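Aspartate aminotransferase (Rhodobacter sphaeroides, PDB 3NRA) probably catalyses the pyridoxal-phosphate-dependent transfer of the amino group of L-aspartate to 2-oxoglutarate, giving oxaloacetate and L-glutamate. Local coordinates at residues A26-L31 against F354-R359; G104-P109 against L115-A120; P188-G193 against T370-H375. All blocks are in the same frame, centred on the assembly; numbering follows the deposited sequence. Where two conformers were deposited one is given.

Interaction 1 (A26-L31 against F354-R359); sequences AGLEAL and FVKILR
Leu-28 and Lys-356 cross at about a right angle: one methyl of the leucine meets the base of the lysine chain, not its charged end. The evidence is the distance of 3.8 Å from Leu-28 CD1 to Lys-356 CB. With CG of Leu-28 anti to its carbonyl carbon (chi1 -55°) and CD1 anti to CA (chi2 176°), this branch is the extended one, and its CD1 is the atom that touches the helix. The same methyl comes alongside the next residue of the helix, Leu-28 CD1 lying 4.4 Å from Ile-357 CG1, a looser apolar touch. Leu-28 is buried and gives up more surface than any other residue here, 58 of the 157 Å² lost by the two segments together.

Beyond its base the lysine runs on extended past CG, which carries its ammonium group back to the loop by way of a water. Lys-356 NZ donates to this water over 2.8 Å, and the water in turn donates to Ala-26 O at 2.9 Å, so a polar bridge at the exposed margin accompanies the buried methyl contact. The loop is folded on itself behind Leu-28, whose O accepts from Leu-31 N at 3.0 Å.

Leu-28 also packs on Glu-353, one turn earlier, so the loop residue meets helix positions spaced by three and four, all on one flank. Ile-357 also touches Tyr-405 near the C-terminus, while Gln-23 touches Lys-356 and bonds Arg-359 NH1.

The contact thus lays the N-terminal loop before strand 42-43 against helix 351-362 of the C-terminal part of the chain, the pairing of chain ends that makes up the small domain in fold type I aminotransferases.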
ATOM      1  N   ALA B  26      32.156 -12.183  -9.861  1.00 25.80           N
ATOM      2  CA  ALA B  26      32.931 -12.150  -8.638  1.00 25.74           C
ATOM      3  C   ALA B  26      32.493 -13.288  -7.758  1.00 25.91           C
ATOM      4  O   ALA B  26      31.280 -13.500  -7.554  1.00 25.72           O
ATOM      5  CB  ALA B  26      32.764 -10.782  -7.901  1.00 27.09           C
ATOM      6  N   GLY B  27      33.467 -14.092  -7.320  1.00 20.58           N
ATOM      7  CA  GLY B  27      33.186 -15.306  -6.541  1.00 21.17           C
ATOM      8  C   GLY B  27      32.851 -16.544  -7.382  1.00 21.41           C
ATOM      9  O   GLY B  27      32.717 -17.607  -6.846  1.00 21.97           O
ATOM     10  N   LEU B  28      32.739 -16.393  -8.708  1.00 21.80           N
ATOM     11  CA  LEU B  28      32.398 -17.510  -9.589  1.00 20.95           C
ATOM     12  C   LEU B  28      33.523 -17.863 -10.588  1.00 19.68           C
ATOM     13  O   LEU B  28      33.321 -18.674 -11.469  1.00 18.25           O
ATOM     14  CB  LEU B  28      31.115 -17.178 -10.365  1.00 21.12           C
ATOM     15  CG  LEU B  28      29.877 -16.800  -9.540  1.00 21.08           C
ATOM     16  CD1 LEU B  28      28.737 -16.398 -10.475  1.00 18.85           C
ATOM     17  CD2 LEU B  28      29.460 -17.927  -8.634  1.00 19.66           C
ATOM     18  N   GLU B  29      34.709 -17.284 -10.432  1.00 19.58           N
ATOM     19  CA  GLU B  29      35.711 -17.373 -11.487  1.00 19.29           C
ATOM     20  C   GLU B  29      36.269 -18.796 -11.614  1.00 19.11           C
ATOM     21  O   GLU B  29      36.606 -19.229 -12.714  1.00 18.04           O
ATOM     22  CB  GLU B  29      36.833 -16.350 -11.304  1.00 19.28           C
ATOM     23  CG  GLU B  29      36.368 -14.862 -11.335  1.00 18.25           C
ATOM     24  CD  GLU B  29      36.163 -14.288  -9.932  1.00 18.43           C
ATOM     25  OE1 GLU B  29      35.833 -15.061  -9.021  1.00 16.63           O
ATOM     26  OE2 GLU B  29      36.323 -13.058  -9.744  1.00 21.28           O
ATOM     27  N   ALA B  30      36.335 -19.514 -10.489  1.00 18.13           N
ATOM     28  CA  ALA B  30      36.790 -20.914 -10.461  1.00 18.79           C
ATOM     29  C   ALA B  30      35.704 -21.925 -10.876  1.00 18.69           C
ATOM     30  O   ALA B  30      35.999 -23.103 -11.122  1.00 18.37           O
ATOM     31  CB  ALA B  30      37.346 -21.271  -9.018  1.00 18.72           C
ATOM     32  N   LEU B  31      34.450 -21.454 -10.957  1.00 19.73           N
ATOM     33  CA  LEU B  31      33.274 -22.309 -11.186  1.00 19.53           C
ATOM     34  C   LEU B  31      32.708 -22.215 -12.604  1.00 19.15           C
ATOM     35  O   LEU B  31      32.076 -23.151 -13.073  1.00 18.41           O
ATOM     36  CB  LEU B  31      32.176 -21.929 -10.199  1.00 19.82           C
ATOM     37  CG  LEU B  31      32.540 -21.952  -8.715  1.00 20.35           C
ATOM     38  CD1 LEU B  31      31.338 -21.581  -7.906  1.00 19.98           C
ATOM     39  CD2 LEU B  31      33.099 -23.333  -8.288  1.00 21.08           C
ATOM     40  N   PHE B 354      24.265 -21.437  -9.515  1.00 16.94           N
ATOM     41  CA  PHE B 354      23.725 -21.763 -10.808  1.00 16.54           C
ATOM     42  C   PHE B 354      22.756 -20.694 -11.302  1.00 16.75           C
ATOM     43  O   PHE B 354      22.778 -20.336 -12.496  1.00 16.06           O
ATOM     44  CB  PHE B 354      23.032 -23.118 -10.792  1.00 16.99           C
ATOM     45  CG  PHE B 354      22.687 -23.629 -12.166  1.00 15.09           C
ATOM     46  CD1 PHE B 354      23.696 -23.959 -13.071  1.00 15.79           C
ATOM     47  CD2 PHE B 354      21.379 -23.799 -12.550  1.00 14.01           C
ATOM     48  CE1 PHE B 354      23.390 -24.427 -14.353  1.00 15.18           C
ATOM     49  CE2 PHE B 354      21.065 -24.254 -13.844  1.00 15.19           C
ATOM     50  CZ  PHE B 354      22.080 -24.558 -14.741  1.00 15.50           C
ATOM     51  N   VAL B 355      21.933 -20.157 -10.394  1.00 16.16           N
ATOM     52  CA  VAL B 355      21.017 -19.039 -10.746  1.00 15.93           C
ATOM     53  C   VAL B 355      21.792 -17.823 -11.311  1.00 16.18           C
ATOM     54  O   VAL B 355      21.398 -17.254 -12.316  1.00 16.65           O
ATOM     55  CB  VAL B 355      20.159 -18.591  -9.534  1.00 15.76           C
ATOM     56  CG1 VAL B 355      19.483 -17.233  -9.817  1.00 13.37           C
ATOM     57  CG2 VAL B 355      19.124 -19.671  -9.173  1.00 13.67           C
ATOM     58  N   LYS B 356      22.923 -17.484 -10.692  1.00 17.11           N
ATOM     59  CA  LYS B 356      23.787 -16.419 -11.205  1.00 17.83           C
ATOM     60  C   LYS B 356      24.350 -16.779 -12.575  1.00 17.20           C
ATOM     61  O   LYS B 356      24.374 -15.952 -13.473  1.00 17.22           O
ATOM     62  CB  LYS B 356      24.912 -16.133 -10.239  1.00 19.08           C
ATOM     63  CG  LYS B 356      24.428 -15.546  -8.900  1.00 21.76           C
ATOM     64  CD  LYS B 356      25.548 -15.395  -7.894  1.00 24.49           C
ATOM     65  CE  LYS B 356      25.047 -14.673  -6.617  1.00 29.75           C
ATOM     66  NZ  LYS B 356      26.187 -14.104  -5.821  1.00 34.10           N
ATOM     67  N   ILE B 357      24.742 -18.041 -12.736  1.00 17.37           N
ATOM     68  CA  ILE B 357      25.322 -18.528 -13.979  1.00 16.77           C
ATOM     69  C   ILE B 357      24.300 -18.538 -15.140  1.00 16.68           C
ATOM     70  O   ILE B 357      24.631 -18.207 -16.269  1.00 16.49           O
ATOM     71  CB  ILE B 357      25.979 -19.940 -13.741  1.00 17.95           C
ATOM     72  CG1 ILE B 357      27.320 -19.757 -13.017  1.00 16.69           C
ATOM     73  CG2 ILE B 357      26.169 -20.707 -15.034  1.00 16.62           C
ATOM     74  CD1 ILE B 357      27.907 -21.012 -12.460  1.00 18.21           C
ATOM     75  N   LEU B 358      23.054 -18.862 -14.844  1.00 16.68           N
ATOM     76  CA  LEU B 358      21.983 -18.789 -15.844  1.00 17.34           C
ATOM     77  C   LEU B 358      21.828 -17.382 -16.412  1.00 17.59           C
ATOM     78  O   LEU B 358      21.638 -17.212 -17.611  1.00 16.99           O
ATOM     79  CB  LEU B 358      20.659 -19.229 -15.247  1.00 16.63           C
ATOM     80  CG  LEU B 358      20.439 -20.701 -15.065  1.00 17.85           C
ATOM     81  CD1 LEU B 358      19.061 -20.920 -14.418  1.00 15.67           C
ATOM     82  CD2 LEU B 358      20.556 -21.480 -16.426  1.00 14.94           C
ATOM     83  N   ARG B 359      21.941 -16.389 -15.542  1.00 18.61           N
ATOM     84  CA  ARG B 359      21.876 -14.999 -15.938  1.00 20.49           C
ATOM     85  C   ARG B 359      23.143 -14.583 -16.718  1.00 20.87           C
ATOM     86  O   ARG B 359      23.047 -13.996 -17.799  1.00 21.18           O
ATOM     87  CB  ARG B 359      21.689 -14.118 -14.694  1.00 21.07           C
ATOM     88  CG  ARG B 359      21.537 -12.674 -14.988  1.00 26.06           C
ATOM     89  CD  ARG B 359      20.850 -11.959 -13.866  1.00 32.63           C
ATOM     90  NE  ARG B 359      20.643 -10.537 -14.202  1.00 38.70           N
ATOM     91  CZ  ARG B 359      21.383  -9.502 -13.757  1.00 42.71           C
ATOM     92  NH1 ARG B 359      22.415  -9.675 -12.910  1.00 44.66           N
ATOM     93  NH2 ARG B 359      21.067  -8.265 -14.146  1.00 43.50           N
TER
HETATM   94  O   HOH W   1      28.982 -14.544  -6.155  1.00 38.68           O

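Interaction 2 (G104-P109 against L115-A120); sequences GLIITP and LFLAVA
In Leu-117 both side-chain torsions (chi1 -67°, chi2 175°) carry CD1 outward from the helix, CG standing anti to the carbonyl carbon and CD1 anti to CA. Across the contact, Thr-108 holds OG1 between its backbone N and carbonyl carbon (chi1 56°), which turns the methyl, not the hydroxyl, to the leucine. The two side chains slide past each other in opposite directions, with Thr-108 CG2 4.0 Å from Leu-117 CD1. Ile-106 reaches the same methyl from two residues back on the strand, its CD1 being 4.3 Å from Leu-117 CD1. One leucine methyl therefore touches alternate residues on a single face of the strand.

Strand 105-108 lies at one edge of the mixed seven-stranded sheet of the large domain, antiparallel to strand 263-267, and leads through Pro-109 into helix 110-120. As in related fold type I enzymes, the start of such a helix probably faces the cofactor phosphate. The hydroxyl of Thr-108 bonds Gly-110 O at that junction. Leu-278 and Gln-279 of helix 269-282 also pack on Leu-117, and the neighbouring residue Phe-116 touches Ile-281 of the second subunit.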
ATOM      1  N   GLY B 104     -18.474  -7.237   3.332  1.00 16.56           N
ATOM      2  CA  GLY B 104     -17.638  -8.421   3.139  1.00 15.51           C
ATOM      3  C   GLY B 104     -16.691  -8.366   1.955  1.00 14.80           C
ATOM      4  O   GLY B 104     -16.311  -9.412   1.434  1.00 14.68           O
ATOM      5  N   LEU B 105     -16.338  -7.153   1.504  1.00 14.41           N
ATOM      6  CA  LEU B 105     -15.544  -6.971   0.268  1.00 14.50           C
ATOM      7  C   LEU B 105     -14.712  -5.702   0.373  1.00 14.45           C
ATOM      8  O   LEU B 105     -15.244  -4.648   0.581  1.00 14.64           O
ATOM      9  CB  LEU B 105     -16.432  -6.903  -0.963  1.00 14.42           C
ATOM     10  CG  LEU B 105     -15.726  -6.680  -2.312  1.00 14.83           C
ATOM     11  CD1 LEU B 105     -14.631  -7.777  -2.617  1.00 11.20           C
ATOM     12  CD2 LEU B 105     -16.746  -6.626  -3.419  1.00 13.05           C
ATOM     13  N   ILE B 106     -13.396  -5.848   0.252  1.00 14.02           N
ATOM     14  CA  ILE B 106     -12.470  -4.726   0.306  1.00 13.98           C
ATOM     15  C   ILE B 106     -11.645  -4.738  -0.960  1.00 13.41           C
ATOM     16  O   ILE B 106     -11.282  -5.826  -1.446  1.00 12.76           O
ATOM     17  CB  ILE B 106     -11.542  -4.802   1.563  1.00 13.71           C
ATOM     18  CG1 ILE B 106     -10.689  -3.552   1.682  1.00 14.82           C
ATOM     19  CG2 ILE B 106     -10.662  -6.051   1.528  1.00 14.48           C
ATOM     20  CD1 ILE B 106      -9.896  -3.433   3.068  1.00 14.71           C
ATOM     21  N   ILE B 107     -11.410  -3.530  -1.524  1.00 12.73           N
ATOM     22  CA  ILE B 107     -10.478  -3.333  -2.613  1.00 12.31           C
ATOM     23  C   ILE B 107      -9.149  -2.786  -2.086  1.00 12.66           C
ATOM     24  O   ILE B 107      -9.134  -1.803  -1.344  1.00 13.32           O
ATOM     25  CB  ILE B 107     -11.000  -2.350  -3.638  1.00 12.09           C
ATOM     26  CG1 ILE B 107     -12.397  -2.786  -4.150  1.00 12.35           C
ATOM     27  CG2 ILE B 107      -9.980  -2.241  -4.817  1.00 10.79           C
ATOM     28  CD1 ILE B 107     -13.035  -1.795  -5.184  1.00 11.07           C
ATOM     29  N   THR B 108      -8.040  -3.395  -2.535  1.00 12.61           N
ATOM     30  CA  THR B 108      -6.724  -3.248  -1.893  1.00 12.59           C
ATOM     31  C   THR B 108      -5.628  -2.927  -2.937  1.00 13.17           C
ATOM     32  O   THR B 108      -5.828  -3.169  -4.160  1.00 12.75           O
ATOM     33  CB  THR B 108      -6.295  -4.555  -1.196  1.00 12.24           C
ATOM     34  OG1 THR B 108      -6.314  -5.611  -2.149  1.00 12.76           O
ATOM     35  CG2 THR B 108      -7.222  -4.911  -0.017  1.00 10.79           C
ATOM     36  N   PRO B 109      -4.456  -2.411  -2.464  1.00 13.13           N
ATOM     37  CA  PRO B 109      -3.310  -2.202  -3.361  1.00 13.73           C
ATOM     38  C   PRO B 109      -2.638  -3.535  -3.745  1.00 13.65           C
ATOM     39  O   PRO B 109      -1.690  -3.992  -3.075  1.00 12.82           O
ATOM     40  CB  PRO B 109      -2.380  -1.299  -2.560  1.00 13.91           C
ATOM     41  CG  PRO B 109      -2.807  -1.484  -1.100  1.00 14.90           C
ATOM     42  CD  PRO B 109      -4.243  -1.812  -1.123  1.00 13.69           C
ATOM     43  N   LEU B 115      -3.179  -9.435   1.143  1.00 10.59           N
ATOM     44  CA  LEU B 115      -2.469 -10.423   1.934  1.00 11.06           C
ATOM     45  C   LEU B 115      -1.885  -9.816   3.207  1.00 12.14           C
ATOM     46  O   LEU B 115      -2.074 -10.369   4.320  1.00 12.76           O
ATOM     47  CB  LEU B 115      -1.359 -11.048   1.102  1.00 11.08           C
ATOM     48  CG  LEU B 115      -0.522 -12.153   1.722  1.00 13.21           C
ATOM     49  CD1 LEU B 115      -1.374 -13.362   2.150  1.00 12.67           C
ATOM     50  CD2 LEU B 115       0.623 -12.574   0.737  1.00  9.56           C
ATOM     51  N   PHE B 116      -1.186  -8.686   3.066  1.00 11.57           N
ATOM     52  CA  PHE B 116      -0.679  -7.992   4.221  1.00 12.06           C
ATOM     53  C   PHE B 116      -1.766  -7.737   5.257  1.00 12.80           C
ATOM     54  O   PHE B 116      -1.567  -7.965   6.459  1.00 12.64           O
ATOM     55  CB  PHE B 116      -0.080  -6.638   3.841  1.00 12.25           C
ATOM     56  CG  PHE B 116       0.468  -5.865   5.037  1.00 12.01           C
ATOM     57  CD1 PHE B 116       1.606  -6.269   5.654  1.00 13.63           C
ATOM     58  CD2 PHE B 116      -0.197  -4.782   5.542  1.00 12.50           C
ATOM     59  CE1 PHE B 116       2.103  -5.594   6.747  1.00 14.86           C
ATOM     60  CE2 PHE B 116       0.293  -4.100   6.624  1.00 11.60           C
ATOM     61  CZ  PHE B 116       1.456  -4.504   7.216  1.00 14.50           C
ATOM     62  N   LEU B 117      -2.858  -7.133   4.803  1.00 13.43           N
ATOM     63  CA  LEU B 117      -3.948  -6.737   5.709  1.00 13.81           C
ATOM     64  C   LEU B 117      -4.575  -7.966   6.365  1.00 13.89           C
ATOM     65  O   LEU B 117      -4.861  -7.957   7.555  1.00 15.17           O
ATOM     66  CB  LEU B 117      -5.021  -5.951   4.924  1.00 13.37           C
ATOM     67  CG  LEU B 117      -4.591  -4.567   4.387  1.00 12.45           C
ATOM     68  CD1 LEU B 117      -5.675  -3.974   3.538  1.00 12.25           C
ATOM     69  CD2 LEU B 117      -4.236  -3.622   5.558  1.00 11.98           C
ATOM     70  N   ALA B 118      -4.777  -9.019   5.568  1.00 13.60           N
ATOM     71  CA  ALA B 118      -5.402 -10.239   6.036  1.00 13.09           C
ATOM     72  C   ALA B 118      -4.565 -10.896   7.154  1.00 13.48           C
ATOM     73  O   ALA B 118      -5.111 -11.331   8.184  1.00 13.23           O
ATOM     74  CB  ALA B 118      -5.593 -11.198   4.880  1.00 11.84           C
ATOM     75  N   VAL B 119      -3.244 -10.930   6.977  1.00 13.08           N
ATOM     76  CA  VAL B 119      -2.376 -11.477   8.023  1.00 13.13           C
ATOM     77  C   VAL B 119      -2.363 -10.524   9.244  1.00 14.29           C
ATOM     78  O   VAL B 119      -2.436 -10.977  10.402  1.00 14.65           O
ATOM     79  CB  VAL B 119      -0.964 -11.715   7.507  1.00 13.32           C
ATOM     80  CG1 VAL B 119      -0.050 -12.225   8.640  1.00 12.64           C
ATOM     81  CG2 VAL B 119      -0.981 -12.713   6.298  1.00 12.95           C
ATOM     82  N   ALA B 120      -2.307  -9.211   8.985  1.00 14.41           N
ATOM     83  CA  ALA B 120      -2.314  -8.202  10.081  1.00 14.93           C
ATOM     84  C   ALA B 120      -3.571  -8.301  10.929  1.00 15.08           C
ATOM     85  O   ALA B 120      -3.509  -8.157  12.149  1.00 13.11           O
ATOM     86  CB  ALA B 120      -2.184  -6.799   9.526  1.00 14.61           C
TER

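Interaction 3 (P188-G193 against T370-H375); sequences PNNPAG and TEFSPH
The cofactor-binding loop after strand 182-186 meets the loop after strand 364-368 where Pro-191 lies over one face of the Phe-372 ring. Pro-191 CB stands 3.6 Å from the Phe-372 ring centroid and only 3° off the ring normal, the geometry of a CH-pi contact. The proline ring is shifted toward the root of the aromatic side chain, with Pro-191 CG 3.5 Å from Phe-372 CG. In Phe-372, CG is anti to the carbonyl carbon (chi1 -45°), which sets the ring with one face against the proline.

A cis peptide bond joins Asn-190 to Pro-191, the form known for the Asn-Pro step in fold type I aminotransferases. The Asn-190 amide is tilted 37° against the aromatic plane, and its OD1 comes obliquely to Phe-372 CE1 at 3.8 Å. Both ends of this amide are engaged: OD1 bonds Arg-381 NH1, and ND2 bonds O3 of the pyridoxal-phosphate lysine adduct at position 253. Replacing Phe-372 by an alanine would probably open a gap over Pro-191 and leave Asn-190 OD1 without the ring beside its bond to Arg-381. The turn itself is fastened by an Asx motif, in which Asn-189 OD1 accepts from Ala-192 N at 2.8 Å. Pro-191 and Phe-372 both pack on Arg-381 of strand 380-383, which by analogy with relatives probably binds the substrate carboxylate.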
ATOM      1  N   PRO B 188      -4.128 -21.651  -7.172  1.00 12.56           N
ATOM      2  CA  PRO B 188      -3.005 -22.531  -7.376  1.00 12.57           C
ATOM      3  C   PRO B 188      -1.762 -22.110  -6.587  1.00 13.52           C
ATOM      4  O   PRO B 188      -1.535 -20.895  -6.340  1.00 13.78           O
ATOM      5  CB  PRO B 188      -2.738 -22.409  -8.867  1.00 13.24           C
ATOM      6  CG  PRO B 188      -3.145 -21.047  -9.202  1.00 13.07           C
ATOM      7  CD  PRO B 188      -4.424 -20.899  -8.405  1.00 13.72           C
ATOM      8  N   ASN B 189      -0.987 -23.119  -6.167  1.00 13.77           N
ATOM      9  CA  ASN B 189       0.270 -22.909  -5.486  1.00 13.67           C
ATOM     10  C   ASN B 189       1.235 -22.065  -6.311  1.00 13.03           C
ATOM     11  O   ASN B 189       1.404 -22.294  -7.528  1.00 13.61           O
ATOM     12  CB  ASN B 189       0.902 -24.249  -5.148  1.00 13.75           C
ATOM     13  CG  ASN B 189       2.207 -24.105  -4.407  1.00 14.00           C
ATOM     14  OD1 ASN B 189       3.290 -24.231  -5.004  1.00 13.45           O
ATOM     15  ND2 ASN B 189       2.125 -23.873  -3.100  1.00 10.42           N
ATOM     16  N   ASN B 190       1.737 -21.014  -5.690  1.00 12.29           N
ATOM     17  CA  ASN B 190       2.911 -20.300  -6.152  1.00 13.29           C
ATOM     18  C   ASN B 190       3.994 -20.777  -5.193  1.00 12.44           C
ATOM     19  O   ASN B 190       3.907 -20.510  -4.006  1.00 13.21           O
ATOM     20  CB  ASN B 190       2.663 -18.770  -6.032  1.00 13.32           C
ATOM     21  CG  ASN B 190       3.842 -17.911  -6.523  1.00 15.12           C
ATOM     22  OD1 ASN B 190       4.996 -18.372  -6.616  1.00 15.91           O
ATOM     23  ND2 ASN B 190       3.555 -16.624  -6.789  1.00 13.12           N
ATOM     24  N   PRO B 191       5.005 -21.506  -5.688  1.00 12.16           N
ATOM     25  CA  PRO B 191       5.599 -21.511  -7.008  1.00 12.09           C
ATOM     26  C   PRO B 191       5.265 -22.684  -7.959  1.00 12.63           C
ATOM     27  O   PRO B 191       5.682 -22.640  -9.121  1.00 13.09           O
ATOM     28  CB  PRO B 191       7.077 -21.607  -6.668  1.00 12.49           C
ATOM     29  CG  PRO B 191       7.085 -22.567  -5.506  1.00 11.60           C
ATOM     30  CD  PRO B 191       5.891 -22.205  -4.710  1.00 12.29           C
ATOM     31  N   ALA B 192       4.629 -23.748  -7.471  1.00 13.25           N
ATOM     32  CA  ALA B 192       4.569 -25.030  -8.237  1.00 14.45           C
ATOM     33  C   ALA B 192       3.452 -25.070  -9.339  1.00 14.87           C
ATOM     34  O   ALA B 192       3.532 -25.852 -10.286  1.00 16.37           O
ATOM     35  CB  ALA B 192       4.428 -26.214  -7.279  1.00 13.92           C
ATOM     36  N   GLY B 193       2.412 -24.253  -9.179  1.00 14.67           N
ATOM     37  CA  GLY B 193       1.294 -24.188 -10.166  1.00 14.69           C
ATOM     38  C   GLY B 193       0.286 -25.316 -10.038  1.00 13.98           C
ATOM     39  O   GLY B 193      -0.611 -25.447 -10.871  1.00 13.03           O
ATOM     40  N   THR B 370      14.792 -21.303  -2.881  1.00 14.85           N
ATOM     41  CA  THR B 370      14.822 -20.955  -1.448  1.00 14.58           C
ATOM     42  C   THR B 370      13.856 -19.798  -1.059  1.00 15.23           C
ATOM     43  O   THR B 370      13.548 -19.639   0.103  1.00 16.12           O
ATOM     44  CB  THR B 370      16.260 -20.609  -0.964  1.00 15.73           C
ATOM     45  OG1 THR B 370      16.827 -19.630  -1.810  1.00 13.22           O
ATOM     46  CG2 THR B 370      17.151 -21.846  -0.954  1.00 14.71           C
ATOM     47  N   GLU B 371      13.358 -19.016  -2.029  1.00 15.07           N
ATOM     48  CA  GLU B 371      12.319 -17.995  -1.729  0.60 15.17           C
ATOM     49  C   GLU B 371      11.018 -18.601  -1.188  1.00 14.85           C
ATOM     50  O   GLU B 371      10.258 -17.921  -0.478  1.00 14.15           O
ATOM     51  CB  GLU B 371      11.999 -17.136  -2.967  0.60 15.44           C
ATOM     52  CG  GLU B 371      13.064 -16.064  -3.318  0.60 16.95           C
ATOM     53  CD  GLU B 371      13.366 -15.113  -2.149  0.60 20.83           C
ATOM     54  OE1 GLU B 371      12.472 -14.334  -1.748  0.60 20.50           O
ATOM     55  OE2 GLU B 371      14.498 -15.163  -1.627  0.60 23.49           O
ATOM     56  N   PHE B 372      10.763 -19.870  -1.515  1.00 14.30           N
ATOM     57  CA  PHE B 372       9.476 -20.521  -1.233  1.00 13.45           C
ATOM     58  C   PHE B 372       9.531 -21.533  -0.124  1.00 13.96           C
ATOM     59  O   PHE B 372       8.508 -21.840   0.473  1.00 13.85           O
ATOM     60  CB  PHE B 372       8.956 -21.169  -2.496  1.00 12.74           C
ATOM     61  CG  PHE B 372       9.084 -20.285  -3.697  1.00 11.44           C
ATOM     62  CD1 PHE B 372       8.215 -19.226  -3.882  1.00 12.44           C
ATOM     63  CD2 PHE B 372      10.128 -20.443  -4.578  1.00 11.29           C
ATOM     64  CE1 PHE B 372       8.363 -18.359  -4.950  1.00 11.99           C
ATOM     65  CE2 PHE B 372      10.283 -19.565  -5.652  1.00 13.08           C
ATOM     66  CZ  PHE B 372       9.406 -18.540  -5.839  1.00 10.83           C
ATOM     67  N   SER B 373      10.715 -22.061   0.147  1.00 14.22           N
ATOM     68  CA  SER B 373      10.919 -22.966   1.262  1.00 14.80           C
ATOM     69  C   SER B 373      12.407 -23.196   1.393  1.00 15.25           C
ATOM     70  O   SER B 373      13.096 -23.269   0.379  1.00 16.09           O
ATOM     71  CB  SER B 373      10.222 -24.302   0.972  1.00 14.71           C
ATOM     72  OG  SER B 373      10.665 -25.325   1.815  1.00 14.79           O
ATOM     73  N   PRO B 374      12.904 -23.405   2.620  1.00 15.77           N
ATOM     74  CA  PRO B 374      14.315 -23.761   2.784  1.00 16.76           C
ATOM     75  C   PRO B 374      14.670 -25.136   2.208  1.00 17.29           C
ATOM     76  O   PRO B 374      15.823 -25.420   2.005  1.00 19.02           O
ATOM     77  CB  PRO B 374      14.487 -23.772   4.301  1.00 17.30           C
ATOM     78  CG  PRO B 374      13.134 -24.053   4.828  1.00 17.69           C
ATOM     79  CD  PRO B 374      12.185 -23.429   3.903  1.00 15.98           C
ATOM     80  N   HIS B 375      13.658 -25.948   1.925  1.00 17.21           N
ATOM     81  CA  HIS B 375      13.834 -27.312   1.492  1.00 17.43           C
ATOM     82  C   HIS B 375      13.590 -27.508  -0.008  1.00 16.70           C
ATOM     83  O   HIS B 375      13.540 -28.624  -0.459  1.00 16.88           O
ATOM     84  CB  HIS B 375      12.865 -28.194   2.263  1.00 17.29           C
ATOM     85  CG  HIS B 375      12.915 -27.981   3.726  1.00 18.19           C
ATOM     86  ND1 HIS B 375      14.078 -28.093   4.446  1.00 16.42           N
ATOM     87  CD2 HIS B 375      11.954 -27.619   4.611  1.00 19.90           C
ATOM     88  CE1 HIS B 375      13.829 -27.848   5.719  1.00 17.79           C
ATOM     89  NE2 HIS B 375      12.550 -27.550   5.847  1.00 16.15           N
TER

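In the fold
Interaction 2 lies in the large domain beside the subunit interface, interaction 1 at the outer end of the small domain, their centres 40 Å apart on opposite sides of the chain's centre. Interaction 3 falls between them, its centre 22 Å from that of interaction 2 and 23 Å from that of interaction 1; none touches another. Interaction 2 is nested in the long loop closed by interaction 1 and closes before 188-193 opens; the segments of interactions 1 and 3 alternate. Helix 351-362 and strand 364-368 lead from interaction 1 to 370-375, and interaction 3 joins that part of the small domain to the loop 188-193, which bonds the cofactor.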